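Local coordinates for A-type flavoprotein (Giardia intestinalis, PDB 2Q9U), which scavenges O2, probably by passing electrons from a bound flavin mononucleotide to a diiron centre, at residues Y7-Q11 and S67-C72; V262-M266 and M323-A327; P316-M322 and N354-I360. One frame throughout, in Å; residues are numbered along the deposited sequence.

Contact 1: Y7-Q11 and S67-C72; sequences YVQDQ and SRIAAC
Val8 and Arg68 bury more surface here than any other residues, and they meet by the valine lying against one face of the arginine's guanidinium group. Val8 CG1 covers that face, and Val8 CB is 3.8 Å from Arg68 NH1. The second methyl of the valine, Val8 CG2, turns to the helix surface and packs on Ala71 CB at 3.8 Å. The arginine reaches the loop because its chain runs extended from CG to NE. A water lying in the plane of its guanidinium accepts from Arg68 NH1 (2.9 Å) and donates to Gln9 O, so loop and helix are joined through solvent. That carbonyl also receives Gln11 NE2 at 3.3 Å, a bond within the loop, while Gln11 OE1 bonds Arg182, which holds the other end of the amide. Arg68 also forms salt bridges to Glu64 and to Asp279 of the second subunit, which probably offset its charge. Ser67, next in buried surface, has its hydroxyl at the edge of the Tyr7 ring, with OG 3.1 Å from Tyr7 OH; each hydroxyl has a hydrogen bond of its own elsewhere, Ser67 OG with Glu63 O and Tyr7 OH with Glu386 of the second subunit. Water again carries the polar link at Asp10, one molecule joining its OD1 to Arg68 O and another its OD2 to Ala71 O. The loop 7-11 thus runs over the C-terminal part of helix 62-72 on its way into strand 12-14, at the margin of the metallo-beta-lactamase-like sheet, where Arg68 also touches Trp19 and Val20 of strand 17-24.

Contact 2: V262-M266 and M323-A327; sequences VLDSM and MPSVA. With FMN (flavin mononucleotide), chain F; NO3 (nitrate ion), chain D.
The phosphate-binding loop of the flavodoxin-like domain begins where strand 258-263 ends, and here it meets the first turn of helix 324-336. Asp264, just past the strand, carries much of the contact. Its CG stands anti to the backbone N (chi1 -157°), which brings the carboxylate over the helix start, and Ser325 OG donates to Asp264 OD2 in a very short hydrogen bond of 2.5 Å. The other oxygen turns back to its own loop: Ser265 N donates to Asp264 OD1 at 2.8 Å, reaching it on the anti side and 26° out of the carboxylate plane. One oxygen of the carboxylate is thus tied to the helix and the other to the loop, which should restrict its rotation. Val326 CG2 packs against the same residue, 3.7 Å from Asp264 N.

In a flavodoxin-like fold the cofactor sits at the C-terminal edge of the parallel sheet, and the residues after Asp264 hold its phosphate. Ser265 OG donates to FMN O1P at 2.8 Å and Met266 N to FMN O2P; Tyr267 N and Thr270 OG1 add further bonds to the flavin mononucleotide.

Met323, at the N-cap position, buries more surface than any other residue of the pair. Its chain bends at chi3 (72°), which brings Met323 CE to 3.6 Å from Met266 CG. The same side chain crosses that of Asp264 at about a right angle. Met266, likewise bent at its end, sets CE against the dimethylbenzene part of the flavin, 3.9 Å from FMN C8. A nitrate ion, probably from the crystallisation liquor, occupies the helix N terminus, its O3 accepting from Ser325 N at 2.9 Å.

Contact 3: P316-M322 and N354-I360; sequences PTLNNTM and NRAVPDI. With FMN (flavin mononucleotide), chain F.
Thr317 OG1 is gripped by two consecutive backbone amides at the start of helix 356-367: Arg355 N and Ala356 N each donate to it at 3.0 Å, in nearly straight bonds of 162° and 166°. A water shared with Asn354 OD1 is a third partner. The threonine's other branch, CG2, faces the flavin and comes within 3.3 Å of FMN N3. Leu318 to Thr321 form a type I' beta turn in the flavin-binding loop that follows strand 310-314 of this flavodoxin-like domain. From that loop Asn320 N donates to FMN O4, and Thr317 O accepts from the ribityl O2'. The carbonyl of the same asparagine, Asn320 O, sits over the centre of the Arg355 guanidinium, 3.5 Å above its plane. The arginine folds back over the carbonyl by bending at chi2 and chi3, and a water at its edge joins NH1 to Asn320 OD1. Thr321 OG1 donates to the anti lone pair of Asp359 OD2 at 2.8 Å. Ala356 CB fits against the backbone of Met322, whose side chain, bent at its end, brings CE to the helix backbone at Asp359 and to 3.8 Å from Ile360 CG1.

Overall arrangement
From the N terminus, contact 1 comes first: it closes the loop from 7-11 to 67-72, pinning the entry to strand 12-14 against helix 62-72 in the beta-lactamase-like part of the chain. It is complete before the others begin and lies on the opposite side of the chain's centre, about 48 Å from contact 2 and 57 Å from contact 3 between centres. Contacts 2 and 3 belong to the flavodoxin-like part and cross, because 316-322 falls between 262-266 and 323-327, while its partner 354-360 comes after both. With centres about 10 Å apart, they touch through Pro316 and Met322, joining strand 258-263 and helices 324-336 and 356-367 around one flavin mononucleotide.

Contact 1: Y7-Q11 and S67-C72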
loop_
_atom_site.group_PDB
_atom_site.type_symbol
_atom_site.label_atom_id
_atom_site.label_comp_id
_atom_site.label_asym_id
_atom_site.label_seq_id
_atom_site.Cartn_x
_atom_site.Cartn_y
_atom_site.Cartn_z
ATOM N N TYR A 7 29.809 -9.806 -17.562
ATOM C CA TYR A 7 28.920 -9.568 -16.436
ATOM C C TYR A 7 27.489 -10.071 -16.679
ATOM O O TYR A 7 26.601 -9.821 -15.877
ATOM C CB TYR A 7 28.953 -8.085 -15.988
ATOM C CG TYR A 7 28.690 -7.097 -17.099
ATOM C CD1 TYR A 7 27.388 -6.801 -17.505
ATOM C CD2 TYR A 7 29.745 -6.477 -17.760
ATOM C CE1 TYR A 7 27.138 -5.884 -18.551
ATOM C CE2 TYR A 7 29.513 -5.577 -18.794
ATOM C CZ TYR A 7 28.210 -5.282 -19.178
ATOM O OH TYR A 7 27.997 -4.401 -20.225
ATOM N N VAL A 8 27.284 -10.793 -17.778
ATOM C CA VAL A 8 26.048 -11.554 -17.974
ATOM C C VAL A 8 26.376 -13.011 -18.257
ATOM O O VAL A 8 27.443 -13.318 -18.811
ATOM C CB VAL A 8 25.138 -11.002 -19.114
ATOM C CG1 VAL A 8 24.591 -9.606 -18.747
ATOM C CG2 VAL A 8 25.843 -11.040 -20.503
ATOM N N GLN A 9 25.455 -13.897 -17.886
ATOM C CA GLN A 9 25.592 -15.308 -18.217
ATOM C C GLN A 9 24.854 -15.564 -19.530
ATOM O O GLN A 9 23.671 -15.191 -19.658
ATOM C CB GLN A 9 24.984 -16.203 -17.116
ATOM C CG GLN A 9 25.028 -17.710 -17.513
ATOM C CD GLN A 9 24.029 -18.595 -16.790
ATOM O OE1 GLN A 9 23.249 -18.139 -15.967
ATOM N NE2 GLN A 9 24.077 -19.889 -17.084
ATOM N N ASP A 10 25.527 -16.190 -20.503
ATOM C CA ASP A 10 24.833 -16.607 -21.737
ATOM C C ASP A 10 23.937 -17.777 -21.425
ATOM O O ASP A 10 24.313 -18.675 -20.671
ATOM C CB ASP A 10 25.825 -17.009 -22.829
ATOM C CG ASP A 10 26.767 -15.882 -23.176
ATOM O OD1 ASP A 10 26.313 -14.712 -23.223
ATOM O OD2 ASP A 10 27.968 -16.165 -23.371
ATOM N N GLN A 11 22.737 -17.753 -21.985
ATOM C CA GLN A 11 21.701 -18.656 -21.572
ATOM C C GLN A 11 21.104 -19.323 -22.805
ATOM O O GLN A 11 20.065 -18.920 -23.314
ATOM C CB GLN A 11 20.663 -17.907 -20.698
ATOM C CG GLN A 11 21.283 -17.432 -19.364
ATOM C CD GLN A 11 20.361 -16.571 -18.519
ATOM O OE1 GLN A 11 19.199 -16.895 -18.332
ATOM N NE2 GLN A 11 20.895 -15.472 -17.987
ATOM N N SER A 67 23.466 -5.610 -23.717
ATOM C CA SER A 67 24.616 -6.317 -23.131
ATOM C C SER A 67 24.511 -7.825 -23.340
ATOM O O SER A 67 25.496 -8.477 -23.707
ATOM C CB SER A 67 24.796 -5.987 -21.644
ATOM O OG SER A 67 25.223 -4.642 -21.510
ATOM N N ARG A 68 23.318 -8.375 -23.098
ATOM C CA ARG A 68 23.071 -9.788 -23.373
ATOM C C ARG A 68 23.231 -10.155 -24.846
ATOM O O ARG A 68 23.853 -11.167 -25.171
ATOM C CB ARG A 68 21.695 -10.217 -22.857
ATOM C CG ARG A 68 21.558 -10.081 -21.342
ATOM C CD ARG A 68 20.263 -10.773 -20.921
ATOM N NE ARG A 68 19.920 -10.493 -19.533
ATOM C CZ ARG A 68 20.486 -11.093 -18.493
ATOM N NH1 ARG A 68 21.444 -12.000 -18.693
ATOM N NH2 ARG A 68 20.094 -10.775 -17.254
ATOM N N ILE A 69 22.697 -9.324 -25.737
ATOM C CA ILE A 69 22.884 -9.559 -27.173
ATOM C C ILE A 69 24.370 -9.514 -27.566
ATOM O O ILE A 69 24.864 -10.410 -28.241
ATOM C CB ILE A 69 22.086 -8.548 -28.052
ATOM C CG1 ILE A 69 20.582 -8.771 -27.849
ATOM C CG2 ILE A 69 22.372 -8.795 -29.552
ATOM C CD1 ILE A 69 19.701 -7.628 -28.422
ATOM N N ALA A 70 25.062 -8.470 -27.149
ATOM C CA ALA A 70 26.485 -8.277 -27.493
ATOM C C ALA A 70 27.357 -9.419 -26.987
ATOM O O ALA A 70 28.408 -9.716 -27.569
ATOM C CB ALA A 70 26.997 -6.926 -26.937
ATOM N N ALA A 71 26.935 -10.073 -25.905
ATOM C CA ALA A 71 27.707 -11.191 -25.381
ATOM C C ALA A 71 27.636 -12.369 -26.344
ATOM O O ALA A 71 28.573 -13.161 -26.417
ATOM C CB ALA A 71 27.226 -11.595 -24.002
ATOM N N CYS A 72 26.530 -12.458 -27.085
ATOM C CA CYS A 72 26.335 -13.475 -28.119
ATOM C C CYS A 72 26.897 -13.099 -29.488
ATOM O O CYS A 72 27.401 -13.965 -30.207
ATOM C CB CYS A 72 24.850 -13.756 -28.307
ATOM S SG CYS A 72 24.052 -14.554 -26.883
HETATM O O HOH W 1 22.484 -13.281 -21.059
HETATM O O HOH W 2 24.002 -13.339 -23.425
HETATM O O HOH W 3 29.672 -14.465 -24.431
#

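Contact 2: V262-M266 and M323-A327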
loop_
_atom_site.group_PDB
_atom_site.type_symbol
_atom_site.label_atom_id
_atom_site.label_comp_id
_atom_site.label_asym_id
_atom_site.label_seq_id
_atom_site.Cartn_x
_atom_site.Cartn_y
_atom_site.Cartn_z
ATOM N N VAL A 262 -17.761 -11.268 -5.031
ATOM C CA VAL A 262 -16.936 -10.064 -5.085
ATOM C C VAL A 262 -17.738 -8.951 -4.406
ATOM O O VAL A 262 -18.903 -8.716 -4.754
ATOM C CB VAL A 262 -16.609 -9.655 -6.546
ATOM C CG1 VAL A 262 -15.775 -8.352 -6.592
ATOM C CG2 VAL A 262 -15.849 -10.800 -7.269
ATOM N N LEU A 263 -17.148 -8.291 -3.416
ATOM C CA LEU A 263 -17.926 -7.282 -2.708
ATOM C C LEU A 263 -17.073 -6.207 -2.088
ATOM O O LEU A 263 -15.840 -6.287 -2.068
ATOM C CB LEU A 263 -18.810 -7.912 -1.599
ATOM C CG LEU A 263 -18.129 -8.355 -0.294
ATOM C CD1 LEU A 263 -19.107 -8.394 0.882
ATOM C CD2 LEU A 263 -17.394 -9.676 -0.454
ATOM N N ASP A 264 -17.753 -5.209 -1.547
ATOM C CA ASP A 264 -17.108 -4.336 -0.593
ATOM C C ASP A 264 -18.158 -4.076 0.497
ATOM O O ASP A 264 -19.341 -4.335 0.305
ATOM C CB ASP A 264 -16.647 -3.037 -1.270
ATOM C CG ASP A 264 -15.510 -2.338 -0.517
ATOM O OD1 ASP A 264 -15.293 -2.645 0.687
ATOM O OD2 ASP A 264 -14.855 -1.460 -1.127
ATOM N N SER A 265 -17.729 -3.574 1.636
ATOM C CA SER A 265 -18.630 -3.419 2.778
ATOM C C SER A 265 -18.025 -2.293 3.618
ATOM O O SER A 265 -16.827 -2.137 3.630
ATOM C CB SER A 265 -18.689 -4.750 3.571
ATOM O OG SER A 265 -19.639 -4.697 4.632
ATOM N N MET A 266 -18.851 -1.523 4.318
ATOM C CA MET A 266 -18.377 -0.444 5.187
ATOM C C MET A 266 -18.415 -0.809 6.681
ATOM O O MET A 266 -17.457 -0.527 7.427
ATOM C CB MET A 266 -19.207 0.807 4.921
ATOM C CG MET A 266 -18.963 1.343 3.518
ATOM S SD MET A 266 -19.864 2.851 3.164
ATOM C CE MET A 266 -21.537 2.232 3.095
ATOM N N MET A 323 -20.771 0.904 -4.126
ATOM C CA MET A 323 -19.452 1.435 -3.742
ATOM C C MET A 323 -18.557 1.540 -4.991
ATOM O O MET A 323 -18.641 0.669 -5.879
ATOM C CB MET A 323 -18.823 0.570 -2.655
ATOM C CG MET A 323 -19.575 0.698 -1.294
ATOM S SD MET A 323 -18.807 -0.256 0.038
ATOM C CE MET A 323 -17.334 0.739 0.324
ATOM N N PRO A 324 -17.719 2.625 -5.086
ATOM C CA PRO A 324 -16.844 2.845 -6.241
ATOM C C PRO A 324 -15.973 1.626 -6.560
ATOM O O PRO A 324 -15.757 1.333 -7.740
ATOM C CB PRO A 324 -15.967 4.035 -5.790
ATOM C CG PRO A 324 -16.891 4.818 -4.837
ATOM C CD PRO A 324 -17.584 3.707 -4.079
ATOM N N SER A 325 -15.483 0.915 -5.532
ATOM C CA SER A 325 -14.603 -0.265 -5.745
ATOM C C SER A 325 -15.330 -1.383 -6.525
ATOM O O SER A 325 -14.741 -2.088 -7.391
ATOM C CB SER A 325 -14.080 -0.798 -4.412
ATOM O OG SER A 325 -15.165 -1.208 -3.581
ATOM N N VAL A 326 -16.617 -1.519 -6.254
ATOM C CA VAL A 326 -17.425 -2.536 -6.946
ATOM C C VAL A 326 -17.733 -2.090 -8.386
ATOM O O VAL A 326 -17.742 -2.933 -9.302
ATOM C CB VAL A 326 -18.681 -2.916 -6.110
ATOM C CG1 VAL A 326 -19.595 -3.962 -6.824
ATOM C CG2 VAL A 326 -18.254 -3.458 -4.759
ATOM N N ALA A 327 -17.988 -0.797 -8.593
ATOM C CA ALA A 327 -18.089 -0.218 -9.971
ATOM C C ALA A 327 -16.803 -0.491 -10.785
ATOM O O ALA A 327 -16.851 -0.836 -11.984
ATOM C CB ALA A 327 -18.385 1.302 -9.915
HETATM N N1 FMN F . -27.953 4.078 2.599
HETATM C C2 FMN F . -28.827 4.373 1.595
HETATM O O2 FMN F . -29.898 3.749 1.510
HETATM N N3 FMN F . -28.531 5.385 0.701
HETATM C C4 FMN F . -27.338 6.086 0.774
HETATM O O4 FMN F . -27.080 6.874 -0.134
HETATM C C4A FMN F . -26.426 5.778 1.799
HETATM N N5 FMN F . -25.226 6.465 1.953
HETATM C C5A FMN F . -24.373 6.122 2.996
HETATM C C6 FMN F . -23.161 6.801 3.163
HETATM C C7 FMN F . -22.281 6.466 4.207
HETATM C C7M FMN F . -21.097 7.363 4.455
HETATM C C8 FMN F . -22.613 5.451 5.103
HETATM C C8M FMN F . -21.653 4.986 6.169
HETATM C C9 FMN F . -23.822 4.775 4.943
HETATM C C9A FMN F . -24.706 5.100 3.897
HETATM N N10 FMN F . -25.907 4.413 3.736
HETATM C C10 FMN F . -26.765 4.767 2.716
HETATM C "C1'" FMN F . -26.320 3.311 4.666
HETATM C "C2'" FMN F . -25.578 2.006 4.388
HETATM O "O2'" FMN F . -25.939 1.433 3.133
HETATM C "C3'" FMN F . -25.857 1.113 5.599
HETATM O "O3'" FMN F . -25.078 1.615 6.675
HETATM C "C4'" FMN F . -25.518 -0.350 5.405
HETATM O "O4'" FMN F . -26.053 -1.102 6.486
HETATM C "C5'" FMN F . -24.013 -0.583 5.362
HETATM O "O5'" FMN F . -23.764 -1.918 4.960
HETATM P P FMN F . -22.432 -2.629 5.463
HETATM O O1P FMN F . -22.258 -3.850 4.576
HETATM O O2P FMN F . -21.307 -1.649 5.295
HETATM O O3P FMN F . -22.535 -3.039 6.922
HETATM N N NO3 D . -14.529 2.453 -2.163
HETATM O O1 NO3 D . -13.362 2.760 -2.884
HETATM O O2 NO3 D . -14.731 3.005 -0.901
HETATM O O3 NO3 D . -15.477 1.577 -2.677
#

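Contact 3: P316-M322 and N354-I360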
loop_
_atom_site.group_PDB
_atom_site.type_symbol
_atom_site.label_atom_id
_atom_site.label_comp_id
_atom_site.label_asym_id
_atom_site.label_seq_id
_atom_site.Cartn_x
_atom_site.Cartn_y
_atom_site.Cartn_z
ATOM N N PRO A 316 -23.055 -2.439 -0.075
ATOM C CA PRO A 316 -24.065 -1.531 0.480
ATOM C C PRO A 316 -24.311 -0.347 -0.429
ATOM O O PRO A 316 -23.505 -0.053 -1.337
ATOM C CB PRO A 316 -23.436 -1.075 1.821
ATOM C CG PRO A 316 -21.974 -1.217 1.631
ATOM C CD PRO A 316 -21.833 -2.475 0.745
ATOM N N THR A 317 -25.447 0.324 -0.220
ATOM C CA THR A 317 -25.717 1.566 -0.921
ATOM C C THR A 317 -24.848 2.671 -0.312
ATOM O O THR A 317 -24.865 2.914 0.904
ATOM C CB THR A 317 -27.227 1.930 -0.902
ATOM O OG1 THR A 317 -27.962 0.948 -1.656
ATOM C CG2 THR A 317 -27.465 3.298 -1.556
ATOM N N LEU A 318 -24.049 3.299 -1.168
ATOM C CA LEU A 318 -23.258 4.450 -0.776
ATOM C C LEU A 318 -23.646 5.594 -1.702
ATOM O O LEU A 318 -23.438 5.494 -2.924
ATOM C CB LEU A 318 -21.762 4.133 -0.906
ATOM C CG LEU A 318 -20.756 5.254 -0.553
ATOM C CD1 LEU A 318 -20.928 5.761 0.897
ATOM C CD2 LEU A 318 -19.307 4.765 -0.791
ATOM N N ASN A 319 -24.235 6.646 -1.125
ATOM C CA ASN A 319 -24.624 7.855 -1.866
ATOM C C ASN A 319 -25.427 7.502 -3.104
ATOM O O ASN A 319 -25.082 7.923 -4.213
ATOM C CB ASN A 319 -23.388 8.689 -2.246
ATOM C CG ASN A 319 -22.518 9.032 -1.031
ATOM O OD1 ASN A 319 -23.036 9.299 0.045
ATOM N ND2 ASN A 319 -21.204 8.994 -1.206
ATOM N N ASN A 320 -26.478 6.697 -2.895
ATOM C CA ASN A 320 -27.466 6.358 -3.928
ATOM C C ASN A 320 -26.958 5.455 -5.040
ATOM O O ASN A 320 -27.599 5.339 -6.083
ATOM C CB ASN A 320 -28.090 7.624 -4.528
ATOM C CG ASN A 320 -28.799 8.476 -3.485
ATOM O OD1 ASN A 320 -29.660 7.979 -2.759
ATOM N ND2 ASN A 320 -28.423 9.763 -3.399
ATOM N N THR A 321 -25.818 4.810 -4.824
ATOM C CA THR A 321 -25.322 3.843 -5.796
ATOM C C THR A 321 -24.491 2.750 -5.122
ATOM O O THR A 321 -24.537 2.610 -3.900
ATOM C CB THR A 321 -24.588 4.556 -6.980
ATOM O OG1 THR A 321 -24.250 3.592 -7.979
ATOM C CG2 THR A 321 -23.337 5.339 -6.512
ATOM N N MET A 322 -23.775 1.953 -5.912
ATOM C CA MET A 322 -22.873 0.935 -5.350
ATOM C C MET A 322 -21.549 1.586 -4.955
ATOM O O MET A 322 -21.238 2.687 -5.394
ATOM C CB MET A 322 -22.605 -0.189 -6.368
ATOM C CG MET A 322 -21.795 0.308 -7.583
ATOM S SD MET A 322 -21.483 -0.972 -8.814
ATOM C CE MET A 322 -23.058 -0.986 -9.730
ATOM N N ASN A 354 -32.783 1.606 -1.303
ATOM C CA ASN A 354 -32.053 0.512 -1.952
ATOM C C ASN A 354 -31.612 0.870 -3.372
ATOM O O ASN A 354 -32.429 0.885 -4.298
ATOM C CB ASN A 354 -32.913 -0.760 -1.932
ATOM C CG ASN A 354 -32.295 -1.912 -2.728
ATOM O OD1 ASN A 354 -31.087 -2.153 -2.655
ATOM N ND2 ASN A 354 -33.128 -2.619 -3.497
ATOM N N ARG A 355 -30.331 1.176 -3.550
ATOM C CA ARG A 355 -29.836 1.576 -4.882
ATOM C C ARG A 355 -28.686 0.735 -5.432
ATOM O O ARG A 355 -28.590 0.542 -6.646
ATOM C CB ARG A 355 -29.455 3.071 -4.929
ATOM C CG ARG A 355 -30.648 4.029 -4.631
ATOM C CD ARG A 355 -31.692 4.056 -5.799
ATOM N NE ARG A 355 -31.107 4.625 -7.010
ATOM C CZ ARG A 355 -30.966 5.929 -7.268
ATOM N NH1 ARG A 355 -31.393 6.861 -6.414
ATOM N NH2 ARG A 355 -30.389 6.304 -8.402
ATOM N N ALA A 356 -27.828 0.237 -4.548
ATOM C CA ALA A 356 -26.639 -0.510 -4.993
ATOM C C ALA A 356 -27.034 -1.803 -5.721
ATOM O O ALA A 356 -26.533 -2.090 -6.804
ATOM C CB ALA A 356 -25.732 -0.813 -3.816
ATOM N N VAL A 357 -27.948 -2.563 -5.131
ATOM C CA VAL A 357 -28.331 -3.860 -5.690
ATOM C C VAL A 357 -29.010 -3.739 -7.079
ATOM O O VAL A 357 -28.587 -4.416 -8.009
ATOM C CB VAL A 357 -29.128 -4.701 -4.688
ATOM C CG1 VAL A 357 -29.702 -5.980 -5.354
ATOM C CG2 VAL A 357 -28.215 -5.061 -3.492
ATOM N N PRO A 358 -30.041 -2.863 -7.224
ATOM C CA PRO A 358 -30.531 -2.551 -8.571
ATOM C C PRO A 358 -29.455 -2.140 -9.567
ATOM O O PRO A 358 -29.510 -2.588 -10.723
ATOM C CB PRO A 358 -31.520 -1.380 -8.314
ATOM C CG PRO A 358 -32.067 -1.729 -6.949
ATOM C CD PRO A 358 -30.832 -2.150 -6.196
ATOM N N ASP A 359 -28.505 -1.290 -9.145
ATOM C CA ASP A 359 -27.418 -0.860 -10.024
ATOM C C ASP A 359 -26.490 -2.034 -10.366
ATOM O O ASP A 359 -26.073 -2.162 -11.507
ATOM C CB ASP A 359 -26.577 0.273 -9.419
ATOM C CG ASP A 359 -27.288 1.622 -9.453
ATOM O OD1 ASP A 359 -28.382 1.724 -10.052
ATOM O OD2 ASP A 359 -26.736 2.581 -8.882
ATOM N N ILE A 360 -26.203 -2.898 -9.394
ATOM C CA ILE A 360 -25.379 -4.085 -9.671
ATOM C C ILE A 360 -26.098 -5.044 -10.645
ATOM O O ILE A 360 -25.511 -5.521 -11.616
ATOM C CB ILE A 360 -25.018 -4.823 -8.394
ATOM C CG1 ILE A 360 -24.041 -3.983 -7.554
ATOM C CG2 ILE A 360 -24.397 -6.158 -8.748
ATOM C CD1 ILE A 360 -23.854 -4.544 -6.110
HETATM N N1 FMN F . -27.953 4.078 2.599
HETATM C C2 FMN F . -28.827 4.373 1.595
HETATM O O2 FMN F . -29.898 3.749 1.510
HETATM N N3 FMN F . -28.531 5.385 0.701
HETATM C C4 FMN F . -27.338 6.086 0.774
HETATM O O4 FMN F . -27.080 6.874 -0.134
HETATM C C4A FMN F . -26.426 5.778 1.799
HETATM N N5 FMN F . -25.226 6.465 1.953
HETATM C C5A FMN F . -24.373 6.122 2.996
HETATM C C6 FMN F . -23.161 6.801 3.163
HETATM C C7 FMN F . -22.281 6.466 4.207
HETATM C C7M FMN F . -21.097 7.363 4.455
HETATM C C8 FMN F . -22.613 5.451 5.103
HETATM C C8M FMN F . -21.653 4.986 6.169
HETATM C C9 FMN F . -23.822 4.775 4.943
HETATM C C9A FMN F . -24.706 5.100 3.897
HETATM N N10 FMN F . -25.907 4.413 3.736
HETATM C C10 FMN F . -26.765 4.767 2.716
HETATM C "C1'" FMN F . -26.320 3.311 4.666
HETATM C "C2'" FMN F . -25.578 2.006 4.388
HETATM O "O2'" FMN F . -25.939 1.433 3.133
HETATM C "C3'" FMN F . -25.857 1.113 5.599
HETATM O "O3'" FMN F . -25.078 1.615 6.675
HETATM C "C4'" FMN F . -25.518 -0.350 5.405
HETATM O "O4'" FMN F . -26.053 -1.102 6.486
HETATM C "C5'" FMN F . -24.013 -0.583 5.362
HETATM O "O5'" FMN F . -23.764 -1.918 4.960
HETATM P P FMN F . -22.432 -2.629 5.463
HETATM O O1P FMN F . -22.258 -3.850 4.576
HETATM O O2P FMN F . -21.307 -1.649 5.295
HETATM O O3P FMN F . -22.535 -3.039 6.922
HETATM O O HOH W 4 -28.734 -1.827 -1.975
HETATM O O HOH W 5 -27.533 4.919 -8.750
HETATM O O HOH W 6 -32.417 6.983 -3.921
#